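Local coordinates for immunity protein (Neisseria meningitidis, PDB 4Q7O), which probably protects the bacterium that makes it by neutralising the toxin of a contact-dependent growth-inhibition system, at residues P85-S90 and L100-N105; S25-T30 and I56-E61; T36-L41 and P123-K128. All blocks are in the same frame, centred on the assembly; numbering follows the deposited sequence.

Overall arrangement
Contacts 1 and 2 are buried and meet at the four-stranded antiparallel sheet, where strands 58-62 and 86-91 lie side by side; contact 3 is a surface contact, its centre about 24 Å from that of contact 1 and about 17 Å from that of contact 2. The chemistry follows the place. Within the sheet, 85-90 and 100-105 are tied by main-chain hydrogen bonds. Between helix and sheet, 25-30 and 56-61 meet almost wholly through aromatic and aliphatic carbon, plus one water. Away from the sheet, among the helices, 36-41 and 123-128 set a tyrosine among aliphatic chains and add a water bridge. Contacts 2 and 3 use the consecutive helices 22-34 and 37-46.

Contact 1 of 3, residues P85-S90 and L100-N105; sequences PSIYFS and LIIPIN
Strands 86-90 and 100-103 run antiparallel, their axes 4.6 Å apart at closest approach and their directions 155° apart. I87 and I102 form one hydrogen-bonded pair, with I87 N 2.9 Å from I102 O and I102 N 3.1 Å from I87 O; F89 and L100 form the next, F89 N lying 2.8 Å from L100 O. On the face shared by I87, F89, L100 and I102, the two isoleucines lie side by side, I87 CG2 4.0 Å from I102 CG1. The first torsion of I102 (chi1 53°) sets CG1 between its backbone N and carbonyl carbon, from where CD1 reaches CE1 of the F89 ring. This is a beta hairpin at one edge of the antiparallel sheet, with strand 98-103 outermost in the chain. Helices 22-34 and 104-121 pack on its aromatic and aliphatic face, the former through V23 and I24, the latter through A107 and F111. On the other face I101 CG1 comes to the edge of the Y88 ring, 4.0 Å from CD1, while Y88 OH is hydrogen-bonded to E99. Where the strand gives way to helix 104-121, P103 takes the N-cap position and I104 N donates an almost straight bond (176°) to P85 O. A water donates to that same oxygen and accepts from N105 N, and I104 CD1 rests 3.8 Å from P85 CB.

Contact 2 of 3, residues S25-T30 and I56-E61; sequences SIFFET and IGAQYE
With CG anti to its backbone N (chi1 178°), F27 sends its ring from helix 25-30 to strand 58-61, where Y60, with CG between its own N and carbonyl carbon (chi1 63°), raises its ring to meet it. F27 CZ lies 3.4 Å from Y60 CD2, approaching the tyrosine at its edge and near its plane. The two ring planes are turned 53° apart and their centroids lie 5.8 Å from each other, so the pair is oblique. Farther back on the phenylalanine, CD1 touches A58 CB at 3.9 Å, and CE1 faces the main chain, with Q59 N at the ring edge 3.7 Å away. A58 and Y60 thus point from alternate positions of the strand toward the helix, whereas Q59 between them turns away, its side-chain NE2 hydrogen-bonded to the hydroxyl of S90. This is helix-on-sheet packing: helix 22-34 lies against one face of the antiparallel sheet, and its aromatic cluster extends to F89, edge-to-face with F27, and to F111, edge-to-face with both F28 and Y60. The hydroxyl of Y60 is hydrogen-bonded to the main-chain oxygen of C43 in helix 37-46. Beside A58, a water donates to both T30 OG1 and G57 O, lying 2.6 Å from the latter. T30 OG1 itself donates to I26 O, 2.8 Å away, while T30 N approaches that oxygen from the opposite face of its carbonyl plane.

Contact 3 of 3, residues T36-L41 and P123-K128; sequences TKDTLL and PEYQKK
A water joins the two segments by two short hydrogen bonds: it donates to D38 OD1 at 2.6 Å and is hydrogen-bonded to Y125 OH at the same distance. The water lies in the plane of the Y125 ring, at its edge, so the bridge continues outward from the hydroxyl end of the tyrosine. K128 brings a positive charge near the same carboxylate, but D38 OD1 and K128 NZ are 4.6 Å apart, too far for a salt bridge; the attraction is probably modest at this surface.

Apolar groups carry the rest. The side chain of K37 crosses that of Y125 at about a right angle, its methylene CD 3.4 Å from Y125 CE1 and its CB 3.5 Å from Y125 OH. Beyond CG the lysine is extended as far as CE and bends at chi4 (61°); its CB and CD pass the tyrosine, and the ammonium end leads away. L41, one turn later on the helix, brings CD1 to within 3.7 Å of Y125 CD2 and also touches CD of K128, which comes across it at roughly a right angle. Y125 therefore meets K37 near its hydroxyl end and L41 on the CD2 and CE2 side.

Both segments are helix starts. T36 is the N-cap of helix 37-46, its OG1 accepting from T39 N at 3.1 Å, and Y125 holds the N-cap position of helix 126-139. Helix 104-121 adjoins them both, with F118 touching K37 and L40 and meeting the Y125 ring; L40 also packs on I31 and Y32 of helix 22-34, while L41 continues the contact along helix 126-139 to C129 and I132.

Contact 1 of 3, residues P85-S90 and L100-N105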
loop_
_atom_site.group_PDB
_atom_site.type_symbol
_atom_site.label_atom_id
_atom_site.label_comp_id
_atom_site.label_asym_id
_atom_site.label_seq_id
_atom_site.Cartn_x
_atom_site.Cartn_y
_atom_site.Cartn_z
ATOM N N PRO B 85 8.473 2.445 -22.383
ATOM C CA PRO B 85 7.379 1.476 -22.238
ATOM C C PRO B 85 6.922 1.416 -20.783
ATOM O O PRO B 85 7.737 1.222 -19.868
ATOM C CB PRO B 85 8.024 0.155 -22.658
ATOM C CG PRO B 85 9.101 0.579 -23.648
ATOM C CD PRO B 85 9.637 1.868 -23.080
ATOM N N SER B 86 5.623 1.590 -20.584
ATOM C CA SER B 86 5.060 1.751 -19.254
ATOM C C SER B 86 3.892 0.810 -19.003
ATOM O O SER B 86 3.360 0.185 -19.917
ATOM C CB SER B 86 4.631 3.203 -19.024
ATOM O OG SER B 86 5.748 4.082 -19.064
ATOM N N ILE B 87 3.482 0.738 -17.748
ATOM C CA ILE B 87 2.439 -0.178 -17.337
ATOM C C ILE B 87 1.559 0.467 -16.275
ATOM O O ILE B 87 2.038 1.200 -15.406
ATOM C CB ILE B 87 3.061 -1.516 -16.872
ATOM C CG1 ILE B 87 1.997 -2.486 -16.348
ATOM C CG2 ILE B 87 4.183 -1.268 -15.850
ATOM C CD1 ILE B 87 2.517 -3.899 -16.195
ATOM N N TYR B 88 0.262 0.209 -16.386
ATOM C CA TYR B 88 -0.752 0.750 -15.496
ATOM C C TYR B 88 -1.147 -0.267 -14.442
ATOM O O TYR B 88 -1.395 -1.420 -14.764
ATOM C CB TYR B 88 -1.969 1.126 -16.339
ATOM C CG TYR B 88 -3.232 1.458 -15.587
ATOM C CD1 TYR B 88 -3.474 2.743 -15.115
ATOM C CD2 TYR B 88 -4.217 0.500 -15.410
ATOM C CE1 TYR B 88 -4.656 3.056 -14.458
ATOM C CE2 TYR B 88 -5.395 0.800 -14.760
ATOM C CZ TYR B 88 -5.607 2.076 -14.283
ATOM O OH TYR B 88 -6.791 2.366 -13.643
ATOM N N PHE B 89 -1.203 0.167 -13.187
ATOM C CA PHE B 89 -1.720 -0.645 -12.093
ATOM C C PHE B 89 -2.889 0.055 -11.439
ATOM O O PHE B 89 -2.894 1.279 -11.310
ATOM C CB PHE B 89 -0.649 -0.852 -11.017
ATOM C CG PHE B 89 0.432 -1.789 -11.414
ATOM C CD1 PHE B 89 1.485 -1.354 -12.208
ATOM C CD2 PHE B 89 0.418 -3.105 -10.971
ATOM C CE1 PHE B 89 2.500 -2.221 -12.569
ATOM C CE2 PHE B 89 1.434 -3.979 -11.328
ATOM C CZ PHE B 89 2.473 -3.540 -12.124
ATOM N N SER B 90 -3.873 -0.713 -10.997
ATOM C CA SER B 90 -4.884 -0.136 -10.125
ATOM C C SER B 90 -5.323 -1.110 -9.053
ATOM O O SER B 90 -5.281 -2.324 -9.244
ATOM C CB SER B 90 -6.082 0.381 -10.920
ATOM O OG SER B 90 -6.880 -0.681 -11.385
ATOM N N LEU B 100 -1.675 3.805 -10.527
ATOM C CA LEU B 100 -0.262 4.128 -10.652
ATOM C C LEU B 100 0.258 3.668 -11.995
ATOM O O LEU B 100 -0.048 2.567 -12.439
ATOM C CB LEU B 100 0.531 3.437 -9.541
ATOM C CG LEU B 100 2.059 3.544 -9.578
ATOM C CD1 LEU B 100 2.514 4.968 -9.346
ATOM C CD2 LEU B 100 2.696 2.620 -8.547
ATOM N N ILE B 101 1.065 4.510 -12.629
ATOM C CA ILE B 101 1.784 4.120 -13.834
ATOM C C ILE B 101 3.281 4.165 -13.557
ATOM O O ILE B 101 3.776 5.120 -12.959
ATOM C CB ILE B 101 1.427 5.038 -15.009
ATOM C CG1 ILE B 101 -0.041 4.826 -15.407
ATOM C CG2 ILE B 101 2.362 4.800 -16.179
ATOM C CD1 ILE B 101 -0.618 5.942 -16.276
ATOM N N ILE B 102 3.997 3.120 -13.970
ATOM C CA ILE B 102 5.450 3.072 -13.835
ATOM C C ILE B 102 6.081 2.496 -15.106
ATOM O O ILE B 102 5.395 1.857 -15.901
ATOM C CB ILE B 102 5.887 2.238 -12.604
ATOM C CG1 ILE B 102 5.240 0.847 -12.620
ATOM C CG2 ILE B 102 5.568 2.976 -11.317
ATOM C CD1 ILE B 102 5.749 -0.076 -11.505
ATOM N N PRO B 103 7.389 2.715 -15.306
ATOM C CA PRO B 103 8.031 2.043 -16.441
ATOM C C PRO B 103 7.994 0.526 -16.282
ATOM O O PRO B 103 8.062 0.018 -15.161
ATOM C CB PRO B 103 9.485 2.529 -16.360
ATOM C CG PRO B 103 9.418 3.819 -15.586
ATOM C CD PRO B 103 8.327 3.589 -14.575
ATOM N N ILE B 104 7.899 -0.193 -17.394
ATOM C CA ILE B 104 7.921 -1.650 -17.359
ATOM C C ILE B 104 9.184 -2.200 -16.679
ATOM O O ILE B 104 9.122 -3.183 -15.954
ATOM C CB ILE B 104 7.711 -2.242 -18.773
ATOM C CG1 ILE B 104 6.261 -2.017 -19.213
ATOM C CG2 ILE B 104 8.039 -3.725 -18.808
ATOM C CD1 ILE B 104 5.997 -2.333 -20.667
ATOM N N ASN B 105 10.324 -1.554 -16.874
ATOM C CA ASN B 105 11.545 -2.018 -16.219
ATOM C C ASN B 105 11.394 -2.033 -14.706
ATOM O O ASN B 105 11.788 -2.992 -14.033
ATOM C CB ASN B 105 12.736 -1.131 -16.592
ATOM C CG ASN B 105 13.216 -1.354 -18.002
ATOM O OD1 ASN B 105 12.849 -2.335 -18.657
ATOM N ND2 ASN B 105 14.063 -0.451 -18.475
HETATM O O HOH W 1 10.468 0.497 -19.048
#

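Contact 2 of 3, residues S25-T30 and I56-E61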
loop_
_atom_site.group_PDB
_atom_site.type_symbol
_atom_site.label_atom_id
_atom_site.label_comp_id
_atom_site.label_asym_id
_atom_site.label_seq_id
_atom_site.Cartn_x
_atom_site.Cartn_y
_atom_site.Cartn_z
ATOM N N SER B 25 2.374 -2.215 -3.417
ATOM C CA SER B 25 2.297 -2.904 -2.127
ATOM C C SER B 25 0.908 -3.521 -1.946
ATOM O O SER B 25 0.763 -4.694 -1.578
ATOM C CB SER B 25 2.551 -1.919 -0.970
ATOM O OG SER B 25 3.474 -0.889 -1.310
ATOM N N ILE B 26 -0.119 -2.721 -2.210
ATOM C CA ILE B 26 -1.496 -3.167 -2.025
ATOM C C ILE B 26 -1.856 -4.242 -3.038
ATOM O O ILE B 26 -2.511 -5.228 -2.705
ATOM C CB ILE B 26 -2.475 -1.983 -2.159
ATOM C CG1 ILE B 26 -2.214 -0.951 -1.060
ATOM C CG2 ILE B 26 -3.931 -2.450 -2.107
ATOM C CD1 ILE B 26 -2.987 0.335 -1.272
ATOM N N PHE B 27 -1.405 -4.058 -4.273
ATOM C CA PHE B 27 -1.662 -5.008 -5.351
ATOM C C PHE B 27 -1.250 -6.429 -4.957
ATOM O O PHE B 27 -2.053 -7.362 -5.009
ATOM C CB PHE B 27 -0.921 -4.561 -6.615
ATOM C CG PHE B 27 -1.072 -5.502 -7.775
ATOM C CD1 PHE B 27 -2.129 -5.370 -8.665
ATOM C CD2 PHE B 27 -0.140 -6.502 -7.998
ATOM C CE1 PHE B 27 -2.264 -6.237 -9.734
ATOM C CE2 PHE B 27 -0.278 -7.376 -9.063
ATOM C CZ PHE B 27 -1.335 -7.242 -9.929
ATOM N N PHE B 28 -0.003 -6.594 -4.538
ATOM C CA PHE B 28 0.474 -7.927 -4.206
ATOM C C PHE B 28 -0.149 -8.503 -2.941
ATOM O O PHE B 28 -0.527 -9.672 -2.924
ATOM C CB PHE B 28 2.003 -7.979 -4.172
ATOM C CG PHE B 28 2.609 -8.050 -5.531
ATOM C CD1 PHE B 28 2.468 -9.200 -6.295
ATOM C CD2 PHE B 28 3.296 -6.973 -6.063
ATOM C CE1 PHE B 28 3.010 -9.280 -7.564
ATOM C CE2 PHE B 28 3.841 -7.051 -7.330
ATOM C CZ PHE B 28 3.694 -8.203 -8.080
ATOM N N GLU B 29 -0.296 -7.691 -1.899
ATOM C CA GLU B 29 -0.843 -8.220 -0.656
ATOM C C GLU B 29 -2.288 -8.656 -0.806
ATOM O O GLU B 29 -2.694 -9.693 -0.282
ATOM C CB GLU B 29 -0.721 -7.216 0.489
ATOM C CG GLU B 29 -1.330 -7.701 1.810
ATOM C CD GLU B 29 -0.740 -9.008 2.329
ATOM O OE1 GLU B 29 0.396 -9.369 1.953
ATOM O OE2 GLU B 29 -1.423 -9.677 3.134
ATOM N N THR B 30 -3.073 -7.873 -1.533
ATOM C CA THR B 30 -4.489 -8.198 -1.636
ATOM C C THR B 30 -4.729 -9.427 -2.524
ATOM O O THR B 30 -5.594 -10.243 -2.229
ATOM C CB THR B 30 -5.347 -6.984 -2.045
ATOM O OG1 THR B 30 -4.902 -6.487 -3.304
ATOM C CG2 THR B 30 -5.241 -5.880 -1.002
ATOM N N ILE B 56 -11.014 -8.884 -9.114
ATOM C CA ILE B 56 -11.813 -7.847 -8.481
ATOM C C ILE B 56 -10.911 -7.079 -7.515
ATOM O O ILE B 56 -10.302 -7.668 -6.613
ATOM C CB ILE B 56 -13.064 -8.408 -7.768
ATOM C CG1 ILE B 56 -13.983 -9.096 -8.781
ATOM C CG2 ILE B 56 -13.809 -7.285 -7.060
ATOM C CD1 ILE B 56 -15.211 -9.757 -8.166
ATOM N N GLY B 57 -10.770 -5.777 -7.754
ATOM C CA GLY B 57 -9.998 -4.916 -6.874
ATOM C C GLY B 57 -8.506 -4.808 -7.150
ATOM O O GLY B 57 -7.789 -4.184 -6.367
ATOM N N ALA B 58 -8.026 -5.406 -8.240
ATOM C CA ALA B 58 -6.605 -5.312 -8.578
ATOM C C ALA B 58 -6.344 -5.695 -10.020
ATOM O O ALA B 58 -6.799 -6.735 -10.478
ATOM C CB ALA B 58 -5.776 -6.193 -7.654
ATOM N N GLN B 59 -5.580 -4.876 -10.730
ATOM C CA GLN B 59 -5.227 -5.207 -12.103
ATOM C C GLN B 59 -3.971 -4.488 -12.555
ATOM O O GLN B 59 -3.578 -3.466 -11.985
ATOM C CB GLN B 59 -6.370 -4.844 -13.056
ATOM C CG GLN B 59 -6.595 -3.342 -13.169
ATOM C CD GLN B 59 -7.578 -2.964 -14.262
ATOM O OE1 GLN B 59 -7.770 -3.707 -15.227
ATOM N NE2 GLN B 59 -8.199 -1.799 -14.119
ATOM N N TYR B 60 -3.355 -5.025 -13.602
ATOM C CA TYR B 60 -2.357 -4.281 -14.363
ATOM C C TYR B 60 -2.569 -4.482 -15.850
ATOM O O TYR B 60 -3.153 -5.479 -16.286
ATOM C CB TYR B 60 -0.909 -4.629 -13.966
ATOM C CG TYR B 60 -0.494 -6.071 -14.216
ATOM C CD1 TYR B 60 -0.191 -6.530 -15.502
ATOM C CD2 TYR B 60 -0.387 -6.974 -13.160
ATOM C CE1 TYR B 60 0.186 -7.855 -15.730
ATOM C CE2 TYR B 60 -0.006 -8.297 -13.371
ATOM C CZ TYR B 60 0.279 -8.731 -14.661
ATOM O OH TYR B 60 0.661 -10.037 -14.896
ATOM N N GLU B 61 -2.065 -3.535 -16.628
ATOM C CA GLU B 61 -2.105 -3.637 -18.070
ATOM C C GLU B 61 -0.949 -2.821 -18.620
ATOM O O GLU B 61 -0.814 -1.639 -18.293
ATOM C CB GLU B 61 -3.441 -3.102 -18.588
ATOM C CG GLU B 61 -3.688 -3.259 -20.069
ATOM C CD GLU B 61 -4.989 -2.596 -20.485
ATOM O OE1 GLU B 61 -5.557 -1.841 -19.664
ATOM O OE2 GLU B 61 -5.445 -2.830 -21.624
HETATM O O HOH W 2 -6.890 -4.462 -3.919
#

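Contact 3 of 3, residues T36-L41 and P123-K128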
loop_
_atom_site.group_PDB
_atom_site.type_symbol
_atom_site.label_atom_id
_atom_site.label_comp_id
_atom_site.label_asym_id
_atom_site.label_seq_id
_atom_site.Cartn_x
_atom_site.Cartn_y
_atom_site.Cartn_z
ATOM N N THR B 36 -6.148 -17.679 -4.859
ATOM C CA THR B 36 -5.364 -18.888 -4.639
ATOM C C THR B 36 -3.906 -18.641 -5.022
ATOM O O THR B 36 -3.591 -17.681 -5.734
ATOM C CB THR B 36 -5.889 -20.066 -5.468
ATOM O OG1 THR B 36 -5.668 -19.801 -6.858
ATOM C CG2 THR B 36 -7.379 -20.311 -5.205
ATOM N N LYS B 37 -3.013 -19.515 -4.571
ATOM C CA LYS B 37 -1.608 -19.374 -4.923
ATOM C C LYS B 37 -1.414 -19.606 -6.417
ATOM O O LYS B 37 -0.565 -18.974 -7.035
ATOM C CB LYS B 37 -0.722 -20.304 -4.082
ATOM C CG LYS B 37 -0.641 -19.882 -2.619
ATOM C CD LYS B 37 0.307 -20.745 -1.820
ATOM C CE LYS B 37 0.320 -20.314 -0.363
ATOM N NZ LYS B 37 -1.022 -20.436 0.282
ATOM N N ASP B 38 -2.217 -20.495 -6.999
ATOM C CA ASP B 38 -2.149 -20.725 -8.443
ATOM C C ASP B 38 -2.505 -19.454 -9.218
ATOM O O ASP B 38 -1.873 -19.134 -10.227
ATOM C CB ASP B 38 -3.064 -21.875 -8.869
ATOM C CG ASP B 38 -2.509 -23.238 -8.500
ATOM O OD1 ASP B 38 -1.309 -23.330 -8.162
ATOM O OD2 ASP B 38 -3.280 -24.219 -8.564
ATOM N N THR B 39 -3.509 -18.726 -8.745
ATOM C CA THR B 39 -3.851 -17.435 -9.350
ATOM C C THR B 39 -2.707 -16.426 -9.226
ATOM O O THR B 39 -2.377 -15.725 -10.188
ATOM C CB THR B 39 -5.131 -16.871 -8.732
ATOM O OG1 THR B 39 -6.222 -17.724 -9.100
ATOM C CG2 THR B 39 -5.401 -15.442 -9.214
ATOM N N LEU B 40 -2.092 -16.356 -8.053
ATOM C CA LEU B 40 -0.936 -15.479 -7.878
ATOM C C LEU B 40 0.191 -15.823 -8.856
ATOM O O LEU B 40 0.813 -14.930 -9.421
ATOM C CB LEU B 40 -0.432 -15.536 -6.440
ATOM C CG LEU B 40 0.752 -14.631 -6.090
ATOM C CD1 LEU B 40 0.422 -13.151 -6.313
ATOM C CD2 LEU B 40 1.180 -14.878 -4.654
ATOM N N LEU B 41 0.446 -17.114 -9.063
ATOM C CA LEU B 41 1.441 -17.532 -10.045
ATOM C C LEU B 41 1.102 -17.019 -11.446
ATOM O O LEU B 41 1.989 -16.571 -12.171
ATOM C CB LEU B 41 1.627 -19.055 -10.039
ATOM C CG LEU B 41 2.414 -19.600 -8.850
ATOM C CD1 LEU B 41 2.456 -21.111 -8.911
ATOM C CD2 LEU B 41 3.815 -19.044 -8.849
ATOM N N PRO B 123 8.286 -22.271 0.220
ATOM C CA PRO B 123 9.327 -23.036 -0.480
ATOM C C PRO B 123 8.789 -24.162 -1.354
ATOM O O PRO B 123 9.498 -24.604 -2.257
ATOM C CB PRO B 123 10.197 -23.598 0.653
ATOM C CG PRO B 123 9.444 -23.370 1.916
ATOM C CD PRO B 123 8.513 -22.223 1.676
ATOM N N GLU B 124 7.566 -24.617 -1.088
ATOM C CA GLU B 124 6.927 -25.617 -1.930
ATOM C C GLU B 124 6.788 -25.134 -3.389
ATOM O O GLU B 124 6.661 -25.940 -4.312
ATOM C CB GLU B 124 5.576 -26.037 -1.320
ATOM C CG GLU B 124 4.499 -24.941 -1.241
ATOM C CD GLU B 124 4.440 -24.137 0.081
ATOM O OE1 GLU B 124 3.353 -23.577 0.374
ATOM O OE2 GLU B 124 5.447 -24.041 0.817
ATOM N N TYR B 125 6.855 -23.822 -3.598
ATOM C CA TYR B 125 6.720 -23.255 -4.938
ATOM C C TYR B 125 8.056 -22.857 -5.578
ATOM O O TYR B 125 8.069 -22.135 -6.570
ATOM C CB TYR B 125 5.760 -22.059 -4.927
ATOM C CG TYR B 125 4.326 -22.466 -4.683
ATOM C CD1 TYR B 125 3.823 -22.543 -3.396
ATOM C CD2 TYR B 125 3.485 -22.803 -5.737
ATOM C CE1 TYR B 125 2.526 -22.935 -3.158
ATOM C CE2 TYR B 125 2.178 -23.196 -5.509
ATOM C CZ TYR B 125 1.706 -23.261 -4.214
ATOM O OH TYR B 125 0.414 -23.653 -3.964
ATOM N N GLN B 126 9.157 -23.350 -5.017
ATOM C CA GLN B 126 10.510 -23.015 -5.480
ATOM C C GLN B 126 10.696 -23.172 -6.991
ATOM O O GLN B 126 11.078 -22.220 -7.684
ATOM C CB GLN B 126 11.558 -23.868 -4.744
ATOM C CG GLN B 126 12.994 -23.639 -5.209
ATOM C CD GLN B 126 13.645 -22.404 -4.603
ATOM O OE1 GLN B 126 13.094 -21.764 -3.696
ATOM N NE2 GLN B 126 14.834 -22.063 -5.104
ATOM N N LYS B 127 10.433 -24.375 -7.492
ATOM C CA LYS B 127 10.662 -24.689 -8.900
ATOM C C LYS B 127 9.862 -23.784 -9.842
ATOM O O LYS B 127 10.408 -23.230 -10.797
ATOM C CB LYS B 127 10.326 -26.160 -9.165
ATOM C CG LYS B 127 10.545 -26.626 -10.593
ATOM C CD LYS B 127 10.079 -28.072 -10.756
ATOM C CE LYS B 127 10.372 -28.610 -12.146
ATOM N NZ LYS B 127 9.803 -27.747 -13.215
ATOM N N LYS B 128 8.574 -23.622 -9.564
ATOM C CA LYS B 128 7.709 -22.831 -10.433
ATOM C C LYS B 128 8.097 -21.354 -10.433
ATOM O O LYS B 128 8.071 -20.695 -11.472
ATOM C CB LYS B 128 6.253 -22.981 -9.999
ATOM C CG LYS B 128 5.659 -24.348 -10.303
ATOM C CD LYS B 128 4.283 -24.481 -9.680
ATOM C CE LYS B 128 3.641 -25.820 -10.021
ATOM N NZ LYS B 128 2.259 -25.909 -9.467
HETATM O O HOH W 3 -1.206 -24.533 -5.814
#